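Local coordinates for PA14 domain-containing protein (Clostridium clariflavum, PDB 6QDI), which probably senses plant biomass outside the cell, as the calcium-binding tandem PA14 sugar-recognition part of an RsgI-type anti-sigma factor in the membrane, at residues D176-F181 and R284-Q289; V200-F205 and L262-T267; V218-G223 and I234-A239; A224-D229 and V258-L263. All blocks are in the same frame, centred on the assembly; numbering follows the deposited sequence. Where two conformers were deposited one is given.

Interaction 1. Residues D176-F181 and R284-Q289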
# COMPACT_ATOMS: atom_id res chain seq x y z
N ASP A 176 7.77 -1.13 -13.30
CA ASP A 176 7.26 -1.25 -11.92
C ASP A 176 8.31 -1.93 -11.06
O ASP A 176 8.83 -2.97 -11.42
CB ASP A 176 5.95 -2.09 -11.90
CG ASP A 176 4.71 -1.26 -12.20
OD1 ASP A 176 4.67 -0.11 -11.72
OD2 ASP A 176 3.80 -1.76 -12.91
N SER A 177 8.63 -1.28 -9.94
CA SER A 177 9.70 -1.74 -9.07
C SER A 177 9.50 -3.16 -8.55
O SER A 177 10.45 -3.95 -8.47
CB SER A 177 9.80 -0.75 -7.91
OG SER A 177 10.19 0.51 -8.43
N VAL A 178 8.27 -3.41 -8.09
CA VAL A 178 7.82 -4.69 -7.61
C VAL A 178 6.38 -4.93 -8.07
O VAL A 178 5.72 -3.99 -8.48
CB VAL A 178 7.90 -4.83 -6.07
CG1 VAL A 178 9.31 -4.81 -5.57
CG2 VAL A 178 7.05 -3.79 -5.37
N ILE A 179 5.93 -6.18 -7.99
CA ILE A 179 4.54 -6.48 -8.25
C ILE A 179 3.87 -6.71 -6.89
O ILE A 179 3.84 -7.80 -6.37
CB ILE A 179 4.37 -7.66 -9.19
CG1 ILE A 179 5.30 -7.61 -10.40
CG2 ILE A 179 2.88 -7.78 -9.58
CD1 ILE A 179 5.27 -6.33 -11.16
N ASP A 180 3.34 -5.62 -6.35
CA ASP A 180 2.72 -5.64 -5.02
C ASP A 180 1.63 -4.59 -5.02
O ASP A 180 1.85 -3.48 -4.53
CB ASP A 180 3.78 -5.35 -3.96
CG ASP A 180 3.28 -5.49 -2.56
OD1 ASP A 180 2.24 -6.13 -2.37
OD2 ASP A 180 3.95 -5.00 -1.63
N PHE A 181 0.49 -4.92 -5.60
CA PHE A 181 -0.55 -3.94 -5.89
C PHE A 181 -1.88 -4.28 -5.24
O PHE A 181 -2.33 -5.43 -5.25
CB PHE A 181 -0.81 -3.88 -7.40
CG PHE A 181 0.29 -3.22 -8.18
CD1 PHE A 181 0.40 -1.85 -8.20
CD2 PHE A 181 1.23 -3.97 -8.86
CE1 PHE A 181 1.36 -1.23 -8.94
CE2 PHE A 181 2.26 -3.35 -9.54
CZ PHE A 181 2.32 -1.97 -9.59
N ARG A 284 8.22 -16.51 2.54
CA ARG A 284 7.28 -16.03 1.55
C ARG A 284 7.15 -14.51 1.63
O ARG A 284 6.81 -13.95 2.67
CB ARG A 284 5.92 -16.68 1.73
CG ARG A 284 4.92 -16.23 0.69
CD ARG A 284 3.63 -16.99 0.77
NE ARG A 284 2.60 -16.31 -0.02
CZ ARG A 284 1.35 -16.75 -0.13
NH1 ARG A 284 0.96 -17.88 0.46
NH2 ARG A 284 0.49 -16.06 -0.87
N SER A 285 7.41 -13.85 0.49
CA SER A 285 7.59 -12.40 0.48
C SER A 285 7.59 -11.91 -0.95
O SER A 285 7.84 -12.68 -1.88
CB SER A 285 8.91 -12.01 1.17
OG SER A 285 10.01 -12.72 0.63
N VAL A 286 7.29 -10.63 -1.14
CA VAL A 286 7.23 -10.02 -2.47
C VAL A 286 8.59 -10.18 -3.11
O VAL A 286 9.64 -9.89 -2.50
CB VAL A 286 6.84 -8.54 -2.28
CG1 VAL A 286 7.06 -7.73 -3.54
CG2 VAL A 286 5.40 -8.42 -1.79
N VAL A 287 8.59 -10.61 -4.37
CA VAL A 287 9.85 -10.70 -5.10
C VAL A 287 10.43 -9.28 -5.22
O VAL A 287 9.74 -8.39 -5.70
CB VAL A 287 9.66 -11.33 -6.49
CG1 VAL A 287 11.01 -11.45 -7.21
CG2 VAL A 287 9.04 -12.71 -6.37
N PRO A 288 11.66 -9.04 -4.78
CA PRO A 288 12.11 -7.67 -4.63
C PRO A 288 12.66 -7.06 -5.92
O PRO A 288 13.13 -7.78 -6.82
CB PRO A 288 13.24 -7.79 -3.60
CG PRO A 288 13.83 -9.14 -3.93
CD PRO A 288 12.64 -10.02 -4.26
N GLN A 289 12.65 -5.75 -5.96
CA GLN A 289 13.20 -5.00 -7.07
C GLN A 289 14.61 -5.45 -7.42
O GLN A 289 14.97 -5.51 -8.59
CB GLN A 289 13.17 -3.51 -6.72
CG GLN A 289 13.68 -2.59 -7.82
CD GLN A 289 13.57 -1.15 -7.42
OE1 GLN A 289 13.80 -0.82 -6.26
NE2 GLN A 289 13.25 -0.28 -8.36
O HOH W 1 7.24 -8.57 -7.03

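Interaction 2. Residues V200-F205 and L262-T267. With CA (calcium ion), chain E.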
# COMPACT_ATOMS: atom_id res chain seq x y z
N VAL A 200 -3.04 -5.89 -17.26
CA VAL A 200 -1.63 -5.55 -17.21
C VAL A 200 -0.83 -6.74 -17.69
O VAL A 200 -1.12 -7.88 -17.36
CB VAL A 200 -1.18 -5.19 -15.79
CG1 VAL A 200 0.28 -4.79 -15.77
CG2 VAL A 200 -2.02 -4.07 -15.19
N ARG A 201 0.23 -6.44 -18.46
CA ARG A 201 1.27 -7.42 -18.74
C ARG A 201 2.58 -6.92 -18.18
O ARG A 201 3.05 -5.83 -18.51
CB ARG A 201 1.42 -7.65 -20.25
CG ARG A 201 2.60 -8.53 -20.65
CD ARG A 201 2.48 -9.05 -22.07
NE ARG A 201 2.40 -7.96 -23.04
CZ ARG A 201 1.61 -7.96 -24.10
NH1 ARG A 201 0.78 -8.95 -24.36
NH2 ARG A 201 1.61 -6.90 -24.89
N TRP A 202 3.21 -7.73 -17.32
CA TRP A 202 4.56 -7.48 -16.84
C TRP A 202 5.50 -8.50 -17.50
O TRP A 202 5.19 -9.69 -17.55
CB TRP A 202 4.66 -7.61 -15.31
CG TRP A 202 4.03 -6.48 -14.56
CD1 TRP A 202 4.56 -5.25 -14.39
CD2 TRP A 202 2.78 -6.50 -13.86
NE1 TRP A 202 3.73 -4.48 -13.64
CE2 TRP A 202 2.63 -5.23 -13.29
CE3 TRP A 202 1.79 -7.46 -13.65
CZ2 TRP A 202 1.52 -4.89 -12.51
CZ3 TRP A 202 0.69 -7.12 -12.90
CH2 TRP A 202 0.56 -5.86 -12.34
N THR A 203 6.64 -8.01 -17.96
CA THR A 203 7.63 -8.86 -18.58
C THR A 203 9.04 -8.49 -18.12
O THR A 203 9.36 -7.35 -17.80
CB THR A 203 7.55 -8.76 -20.12
OG1 THR A 203 7.71 -7.40 -20.54
CG2 THR A 203 6.30 -9.37 -20.69
N GLY A 204 9.91 -9.49 -18.18
CA GLY A 204 11.33 -9.30 -17.93
C GLY A 204 11.92 -10.57 -17.41
O GLY A 204 11.59 -11.67 -17.91
N PHE A 205 12.81 -10.42 -16.44
CA PHE A 205 13.59 -11.56 -15.91
C PHE A 205 13.70 -11.42 -14.41
O PHE A 205 13.85 -10.32 -13.90
CB PHE A 205 15.00 -11.62 -16.54
CG PHE A 205 14.96 -11.97 -18.00
CD1 PHE A 205 14.70 -10.99 -18.95
CD2 PHE A 205 15.11 -13.25 -18.44
CE1 PHE A 205 14.59 -11.29 -20.29
CE2 PHE A 205 15.03 -13.56 -19.79
CZ PHE A 205 14.74 -12.58 -20.70
N LEU A 262 3.89 -12.08 -16.60
CA LEU A 262 2.80 -12.13 -15.64
C LEU A 262 1.68 -11.30 -16.22
O LEU A 262 1.84 -10.09 -16.47
CB LEU A 262 3.26 -11.62 -14.27
CG LEU A 262 2.19 -11.51 -13.20
CD1 LEU A 262 1.56 -12.82 -12.86
CD2 LEU A 262 2.78 -10.86 -11.97
N LEU A 263 0.54 -11.95 -16.45
CA LEU A 263 -0.65 -11.29 -16.99
C LEU A 263 -1.67 -11.18 -15.87
O LEU A 263 -1.82 -12.11 -15.09
CB LEU A 263 -1.26 -12.10 -18.15
CG LEU A 263 -0.41 -12.37 -19.39
CD1 LEU A 263 0.52 -11.22 -19.74
CD2 LEU A 263 0.42 -13.64 -19.31
N TYR A 264 -2.35 -10.04 -15.81
CA TYR A 264 -3.27 -9.75 -14.73
C TYR A 264 -4.50 -9.04 -15.26
O TYR A 264 -4.38 -8.22 -16.17
CB TYR A 264 -2.54 -8.84 -13.69
CG TYR A 264 -3.54 -8.21 -12.77
CD1 TYR A 264 -4.20 -8.97 -11.79
CD2 TYR A 264 -3.98 -6.93 -13.00
CE1 TYR A 264 -5.25 -8.44 -11.09
CE2 TYR A 264 -5.05 -6.42 -12.31
CZ TYR A 264 -5.70 -7.18 -11.36
OH TYR A 264 -6.78 -6.63 -10.69
N ARG A 265 -5.67 -9.29 -14.65
CA ARG A 265 -6.85 -8.52 -14.99
C ARG A 265 -7.75 -8.29 -13.78
O ARG A 265 -7.86 -9.14 -12.87
CB ARG A 265 -7.67 -9.21 -16.08
CG ARG A 265 -8.32 -10.48 -15.63
CD ARG A 265 -8.65 -11.44 -16.70
NE ARG A 265 -9.38 -10.89 -17.80
CZ ARG A 265 -10.09 -11.63 -18.64
NH1 ARG A 265 -10.25 -12.93 -18.45
NH2 ARG A 265 -10.68 -11.04 -19.66
N ASN A 266 -8.41 -7.15 -13.83
CA ASN A 266 -9.60 -6.89 -13.00
C ASN A 266 -10.77 -6.88 -13.97
O ASN A 266 -10.74 -6.20 -14.99
CB ASN A 266 -9.52 -5.54 -12.29
CG ASN A 266 -10.60 -5.38 -11.23
OD1 ASN A 266 -11.38 -6.30 -10.98
ND2 ASN A 266 -10.65 -4.23 -10.59
N THR A 267 -11.83 -7.62 -13.63
CA THR A 267 -13.04 -7.66 -14.43
C THR A 267 -14.24 -7.01 -13.74
O THR A 267 -15.33 -6.98 -14.31
CB THR A 267 -13.40 -9.08 -14.90
OG1 THR A 267 -13.65 -9.91 -13.76
CG2 THR A 267 -12.32 -9.68 -15.78
CA CA E . -12.14 -7.80 -9.24

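Interaction 3. Residues V218-G223 and I234-A239. With CA (calcium ion), chain E.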
# COMPACT_ATOMS: atom_id res chain seq x y z
N VAL A 218 1.32 -16.29 -6.74
CA VAL A 218 0.61 -15.15 -7.32
C VAL A 218 -0.73 -15.05 -6.61
O VAL A 218 -1.55 -15.98 -6.67
CB VAL A 218 0.40 -15.34 -8.82
CG1 VAL A 218 -0.40 -14.20 -9.41
CG2 VAL A 218 1.74 -15.41 -9.51
N SER A 219 -0.95 -13.92 -5.95
CA SER A 219 -2.25 -13.64 -5.31
C SER A 219 -2.95 -12.60 -6.17
O SER A 219 -2.35 -11.61 -6.51
CB SER A 219 -2.02 -13.10 -3.92
OG SER A 219 -1.31 -14.00 -3.11
N TYR A 220 -4.20 -12.83 -6.53
CA TYR A 220 -4.87 -12.03 -7.56
C TYR A 220 -6.33 -11.80 -7.23
O TYR A 220 -7.01 -12.67 -6.62
CB TYR A 220 -4.74 -12.69 -8.97
CG TYR A 220 -5.26 -14.12 -9.01
CD1 TYR A 220 -4.45 -15.19 -8.70
CD2 TYR A 220 -6.59 -14.42 -9.31
CE1 TYR A 220 -4.93 -16.49 -8.65
CE2 TYR A 220 -7.04 -15.73 -9.30
CZ TYR A 220 -6.23 -16.76 -8.94
OH TYR A 220 -6.64 -18.07 -8.89
N ASP A 221 -6.81 -10.66 -7.73
CA ASP A 221 -8.24 -10.37 -7.81
C ASP A 221 -8.35 -9.64 -9.15
O ASP A 221 -7.92 -8.48 -9.21
CB ASP A 221 -8.69 -9.45 -6.67
CG ASP A 221 -10.10 -8.97 -6.82
OD1 ASP A 221 -10.68 -9.15 -7.95
OD2 ASP A 221 -10.64 -8.41 -5.85
N ASP A 222 -8.76 -10.29 -10.25
CA ASP A 222 -9.49 -11.53 -10.30
C ASP A 222 -9.11 -12.52 -11.39
O ASP A 222 -9.74 -13.56 -11.49
CB ASP A 222 -11.02 -11.29 -10.29
CG ASP A 222 -11.45 -10.38 -11.39
OD1 ASP A 222 -11.50 -10.85 -12.57
OD2 ASP A 222 -11.74 -9.18 -11.15
N GLY A 223 -8.06 -12.24 -12.15
CA GLY A 223 -7.48 -13.25 -13.03
C GLY A 223 -6.00 -13.00 -13.21
O GLY A 223 -5.55 -11.85 -13.15
N ILE A 234 0.94 -21.08 -13.99
CA ILE A 234 -0.30 -20.70 -13.32
C ILE A 234 -1.22 -20.17 -14.38
O ILE A 234 -0.88 -19.19 -15.05
CB ILE A 234 -0.08 -19.63 -12.21
CG1 ILE A 234 0.81 -20.15 -11.10
CG2 ILE A 234 -1.45 -19.15 -11.71
CD1 ILE A 234 1.24 -19.14 -10.07
N ASP A 235 -2.34 -20.88 -14.60
CA ASP A 235 -3.31 -20.53 -15.64
C ASP A 235 -4.63 -20.20 -15.00
O ASP A 235 -5.48 -21.09 -14.85
CB ASP A 235 -3.43 -21.70 -16.64
CG ASP A 235 -4.33 -21.41 -17.84
OD1 ASP A 235 -4.79 -20.28 -17.99
OD2 ASP A 235 -4.59 -22.33 -18.65
N LYS A 236 -4.79 -18.95 -14.59
CA LYS A 236 -5.96 -18.52 -13.82
C LYS A 236 -6.61 -17.29 -14.46
O LYS A 236 -7.22 -16.48 -13.78
CB LYS A 236 -5.57 -18.30 -12.35
CG LYS A 236 -5.19 -19.55 -11.62
CD LYS A 236 -6.36 -20.49 -11.41
CE LYS A 236 -5.87 -21.78 -10.80
NZ LYS A 236 -6.95 -22.70 -10.41
N TRP A 237 -6.51 -17.18 -15.79
CA TRP A 237 -6.96 -16.01 -16.51
C TRP A 237 -8.45 -15.81 -16.41
O TRP A 237 -8.91 -14.68 -16.32
CB TRP A 237 -6.56 -16.11 -17.97
CG TRP A 237 -6.76 -14.88 -18.73
CD1 TRP A 237 -7.56 -14.69 -19.83
CD2 TRP A 237 -6.14 -13.60 -18.49
NE1 TRP A 237 -7.48 -13.40 -20.26
CE2 TRP A 237 -6.64 -12.70 -19.44
CE3 TRP A 237 -5.24 -13.11 -17.53
CZ2 TRP A 237 -6.24 -11.37 -19.49
CZ3 TRP A 237 -4.85 -11.78 -17.59
CH2 TRP A 237 -5.36 -10.94 -18.56
N THR A 238 -9.20 -16.89 -16.43
CA THR A 238 -10.65 -16.78 -16.32
C THR A 238 -11.16 -17.23 -14.97
O THR A 238 -12.35 -17.54 -14.84
CB THR A 238 -11.35 -17.59 -17.42
OG1 THR A 238 -10.90 -18.93 -17.35
CG2 THR A 238 -11.02 -17.00 -18.77
N ALA A 239 -10.29 -17.26 -13.96
CA ALA A 239 -10.70 -17.80 -12.68
C ALA A 239 -11.84 -16.93 -12.05
O ALA A 239 -12.67 -17.47 -11.34
CB ALA A 239 -9.50 -17.94 -11.76
CA CA E . -12.14 -7.80 -9.24
O HOH W 2 -10.91 -13.09 -14.28

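Interaction 4. Residues A224-D229 and V258-L263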
# COMPACT_ATOMS: atom_id res chain seq x y z
N ALA A 224 -5.25 -14.07 -13.41
CA ALA A 224 -3.81 -13.97 -13.60
C ALA A 224 -3.30 -15.20 -14.28
O ALA A 224 -3.84 -16.30 -14.13
CB ALA A 224 -3.08 -13.76 -12.30
N SER A 225 -2.19 -15.02 -15.00
CA SER A 225 -1.43 -16.11 -15.57
C SER A 225 0.05 -15.82 -15.42
O SER A 225 0.48 -14.69 -15.61
CB SER A 225 -1.77 -16.35 -17.04
OG SER A 225 -3.11 -16.89 -17.14
N LEU A 226 0.80 -16.86 -15.08
CA LEU A 226 2.24 -16.73 -14.91
C LEU A 226 3.00 -17.70 -15.80
O LEU A 226 2.82 -18.93 -15.71
CB LEU A 226 2.65 -17.02 -13.46
CG LEU A 226 4.14 -16.86 -13.17
CD1 LEU A 226 4.57 -15.40 -13.21
CD2 LEU A 226 4.47 -17.44 -11.80
N TRP A 227 3.86 -17.12 -16.63
CA TRP A 227 4.79 -17.85 -17.51
C TRP A 227 6.19 -17.72 -16.93
O TRP A 227 6.66 -16.61 -16.66
CB TRP A 227 4.78 -17.25 -18.91
CG TRP A 227 3.49 -17.37 -19.62
CD1 TRP A 227 2.36 -16.61 -19.47
CD2 TRP A 227 3.16 -18.36 -20.62
NE1 TRP A 227 1.39 -17.04 -20.34
CE2 TRP A 227 1.84 -18.10 -21.06
CE3 TRP A 227 3.87 -19.40 -21.23
CZ2 TRP A 227 1.21 -18.88 -22.04
CZ3 TRP A 227 3.26 -20.16 -22.21
CH2 TRP A 227 1.94 -19.89 -22.61
N ILE A 228 6.86 -18.84 -16.75
CA ILE A 228 8.22 -18.92 -16.22
C ILE A 228 9.01 -19.72 -17.26
O ILE A 228 8.68 -20.89 -17.53
CB ILE A 228 8.22 -19.65 -14.83
CG1 ILE A 228 7.54 -18.80 -13.77
CG2 ILE A 228 9.58 -20.10 -14.46
CD1 ILE A 228 8.22 -17.52 -13.41
N ASP A 229 10.02 -19.08 -17.84
CA ASP A 229 10.79 -19.72 -18.91
C ASP A 229 9.90 -20.31 -19.99
O ASP A 229 10.11 -21.40 -20.51
CB ASP A 229 11.80 -20.71 -18.36
CG ASP A 229 12.94 -20.04 -17.63
OD1 ASP A 229 13.28 -18.88 -17.97
OD2 ASP A 229 13.53 -20.69 -16.72
N VAL A 258 15.51 -16.13 -15.00
CA VAL A 258 14.24 -16.80 -15.25
C VAL A 258 13.36 -15.83 -16.00
O VAL A 258 13.04 -14.75 -15.51
CB VAL A 258 13.60 -17.23 -13.89
CG1 VAL A 258 12.24 -17.83 -14.12
CG2 VAL A 258 14.53 -18.13 -13.10
N GLU A 259 12.98 -16.17 -17.22
CA GLU A 259 12.11 -15.29 -18.04
C GLU A 259 10.71 -15.29 -17.45
O GLU A 259 10.16 -16.34 -17.18
CB GLU A 259 12.10 -15.77 -19.47
CG GLU A 259 11.46 -14.80 -20.45
CD GLU A 259 11.47 -15.34 -21.89
OE1 GLU A 259 10.43 -15.35 -22.62
OE2 GLU A 259 12.48 -15.76 -22.34
N VAL A 260 10.13 -14.10 -17.25
CA VAL A 260 8.80 -14.00 -16.65
C VAL A 260 7.87 -13.21 -17.53
O VAL A 260 8.22 -12.11 -18.02
CB VAL A 260 8.87 -13.43 -15.23
CG1 VAL A 260 9.50 -12.08 -15.11
CG2 VAL A 260 7.52 -13.45 -14.54
N MET A 261 6.64 -13.72 -17.64
CA MET A 261 5.52 -12.94 -18.18
C MET A 261 4.37 -13.17 -17.21
O MET A 261 3.94 -14.31 -17.00
CB MET A 261 5.14 -13.37 -19.59
CG MET A 261 3.98 -12.56 -20.16
SD MET A 261 3.49 -13.02 -21.81
CE MET A 261 4.91 -12.64 -22.75
N LEU A 262 3.89 -12.08 -16.60
CA LEU A 262 2.80 -12.13 -15.64
C LEU A 262 1.68 -11.30 -16.22
O LEU A 262 1.84 -10.09 -16.47
CB LEU A 262 3.26 -11.62 -14.27
CG LEU A 262 2.19 -11.51 -13.20
CD1 LEU A 262 1.56 -12.82 -12.86
CD2 LEU A 262 2.78 -10.86 -11.97
N LEU A 263 0.54 -11.95 -16.45
CA LEU A 263 -0.65 -11.29 -16.99
C LEU A 263 -1.67 -11.18 -15.87
O LEU A 263 -1.82 -12.11 -15.09
CB LEU A 263 -1.26 -12.10 -18.15
CG LEU A 263 -0.41 -12.37 -19.39
CD1 LEU A 263 0.52 -11.22 -19.74
CD2 LEU A 263 0.42 -13.64 -19.31

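Interaction 1. Residues D176-F181 and R284-Q289
Val178 and Val286 make the apolar centre of this contact, where two nearly antiparallel pieces of chain pass within the second PA14 domain. The CB of Val178 rests 3.9 Å from CG1 of Val286. The other branch of Val286, CG2, lies against the carboxylate of Asp180, 3.7 Å from its CG, the two side chains crossing at about a right angle. With CG1 anti to its carbonyl carbon (chi1 -66°), Val178 sends that methyl to the backbone beyond Val286, 3.6 Å from Val287 O and 3.5 Å from Gln289 N.

Polar links are indirect. A single water joins the two backbones, accepting from Ile179 N at 2.9 Å and donating to Val287 O at 2.8 Å. At the other end the extended side chain of Gln289 passes Ser177; NE2 stands 3.2 Å from Ser177 OG at an angle too poor for a hydrogen bond, and instead donates to Ile155 O. Ser177 O is buried with no conventional partner, although Gln289 CA approaches it at 3.3 Å in a CA-H...O contact.

Asp180 is held by a salt bridge to Arg274. That arginine belongs to strand 271-279, which pairs with both segments in one sheet: Ile179 and Val287 each bond through the backbone to Leu275 and pack on its side chain, while Pro288 touches Trp277.

Interaction 2. Residues V200-F205 and L262-T267
Trp202 and Leu262 face each other as a hydrogen-bonded pair in the antiparallel sheet of the second PA14 domain, a beta-sandwich fold. Their two backbone bonds, Trp202 N to Leu262 O and Leu262 N to Trp202 O, are both 2.9 Å long; the former is almost straight at 177°. Val200 and Tyr264 form the next such pair, and Arg201 with Leu263 the non-hydrogen-bonded pair between them.

On one face of the sheet the Trp202, Leu262 and Tyr264 side chains gather. Trp202 CG lies anti to its carbonyl carbon (chi1 -73°), which lays the indole alongside the neighbouring strand: CE3 reaches Leu262 CD2 at 3.9 Å, and CZ3 reaches Tyr264 CB at 3.7 Å. Val200 CG1 covers one indole face, 3.3 Å above the plane and over its centre, while Val200 CG2 meets the edge of the Tyr264 ring. On the other face, Arg201 and Leu263 run side by side, the aliphatic CG of Arg201 3.5 Å from Leu263 CD1, before the guanidinium leaves to a salt bridge with Glu160.

Second-shell bonds fix both rings. Asp176 accepts from Trp202 NE1, so the indole is held at its far side too, and Tyr264 OH bonds to the backbone O of Asp221, whose OD1 is a calcium ligand. Strand 262-266 ends at that metal site, to which Asp221, Asp222, Gly268 and Ala270 also contribute, and Asn266 OD1 binds the calcium ion at 2.4 Å.

Interaction 3. Residues V218-G223 and I234-A239
Tyr220 holds its CG between the backbone N and the carbonyl carbon (chi1 55°), and Lys236 sets its CG anti to the carbonyl carbon (chi1 -67°); together these torsions bring the phenol end against the lysine stem. Tyr220 OH lies 3.4 Å from Lys236 CG, and a bend at chi2 (-69°) keeps CD of the lysine near the hydroxyl as well, whose polar partner is Glu241. Ala239 CB touches the ring obliquely, 4.1 Å from Tyr220 CE2. Deeper in, Val218 CG2 meets Ile234 CD1 at 3.8 Å, a purely apolar contact.

The backbones close in at Gly223, whose CA sits 3.3 Å from Lys236 O in a CA-H...O contact. Gly223 has no side chain, and its CA packs directly against the carbonyls of Lys236 and Trp237. Lys236 O also accepts from Ala239 N, closing a type I turn.

Asp222, preceded by a cis peptide bond, forms a classic beta bulge with Gly223 opposite Arg265. It turns OD2 to the calcium ion at 2.4 Å, while OD1 accepts from Thr267 OG1. Asp221 OD1 binds the same ion, also at 2.4 Å. Consecutive aspartates at a cis peptide, with Asn266 at the end of strand 257-266, match the Asp-cis-Asp calcium site known from sugar-binding PA14 domains, consistent with a similar role here.

Interaction 4. Residues A224-D229 and V258-L263
The Trp227 indole meets the neighbouring strand at its edge and, more obliquely, through sulfur. Met261 O lies in the plane of the ring at that edge, and Leu263 CD2 comes up near the same plane, 3.6 Å from Trp227 CD1. Met261 SD lies 4.9 Å from the centroid of the five-membered ring of Trp227, 29° off its normal, an oblique Met-aromatic contact. The extended Met261 chain, anti at chi1 and chi2 (both near 180°), carries SD to the ring, while the CB atoms of Trp227 and Met261 are 4.0 Å apart.

The opposite face of this antiparallel pair carries aliphatic groups alone. Leu226 CD1 fits between Val260 CG2, at 3.8 Å, and Leu262 CD1; Ile228 CG2 crosses to Val258 CG1 at 3.5 Å. Val218 of strand 212-220 packs on Leu226 and Ala224, so this side faces the second sheet of the sandwich.

Backbone bonds pair Ser225 with Leu263 and Trp227 with Met261, the strands running 175° apart. At the end of strand 224-228, Asp229 adopts positive phi: Asp229 N still donates to Glu259 O, but the return bond from Glu259 N goes to the side-chain OD1 of Asp229 at 2.8 Å, arriving from above the carboxylate plane. Glu259 turns its own carboxylate to a salt bridge with Arg230.

The acidic side chain thus substitutes for a main-chain carbonyl where the strand ends, and the nearby arginine probably eases the proximity of two carboxylates. Elsewhere the contact combines regular backbone bonding with one aliphatic face and one mixed face of Trp227, Met261, Leu263 and Ser225.

Overall arrangement
Interactions 2 and 4 are buried strand pairings that share Leu262 and Leu263: strand 257-266 is the middle member between strands 198-207 and 223-228 of one sheet. Both rely on regular backbone bonds, whereas interactions 1 and 3 join their segments through side chains and CA-H...O approaches, with a bridging water in interaction 1. Interaction 3 is mostly buried and spans the sandwich, connecting to interaction 4 through backbone bonds from Ile234 and Lys236, and to interaction 2 through the shared calcium ion. Interaction 1 is only partly buried, with loops at its centre; it reaches interaction 2 through Asp176, Ile179 and Phe181 around the Trp202 indole, about 13 Å between centres.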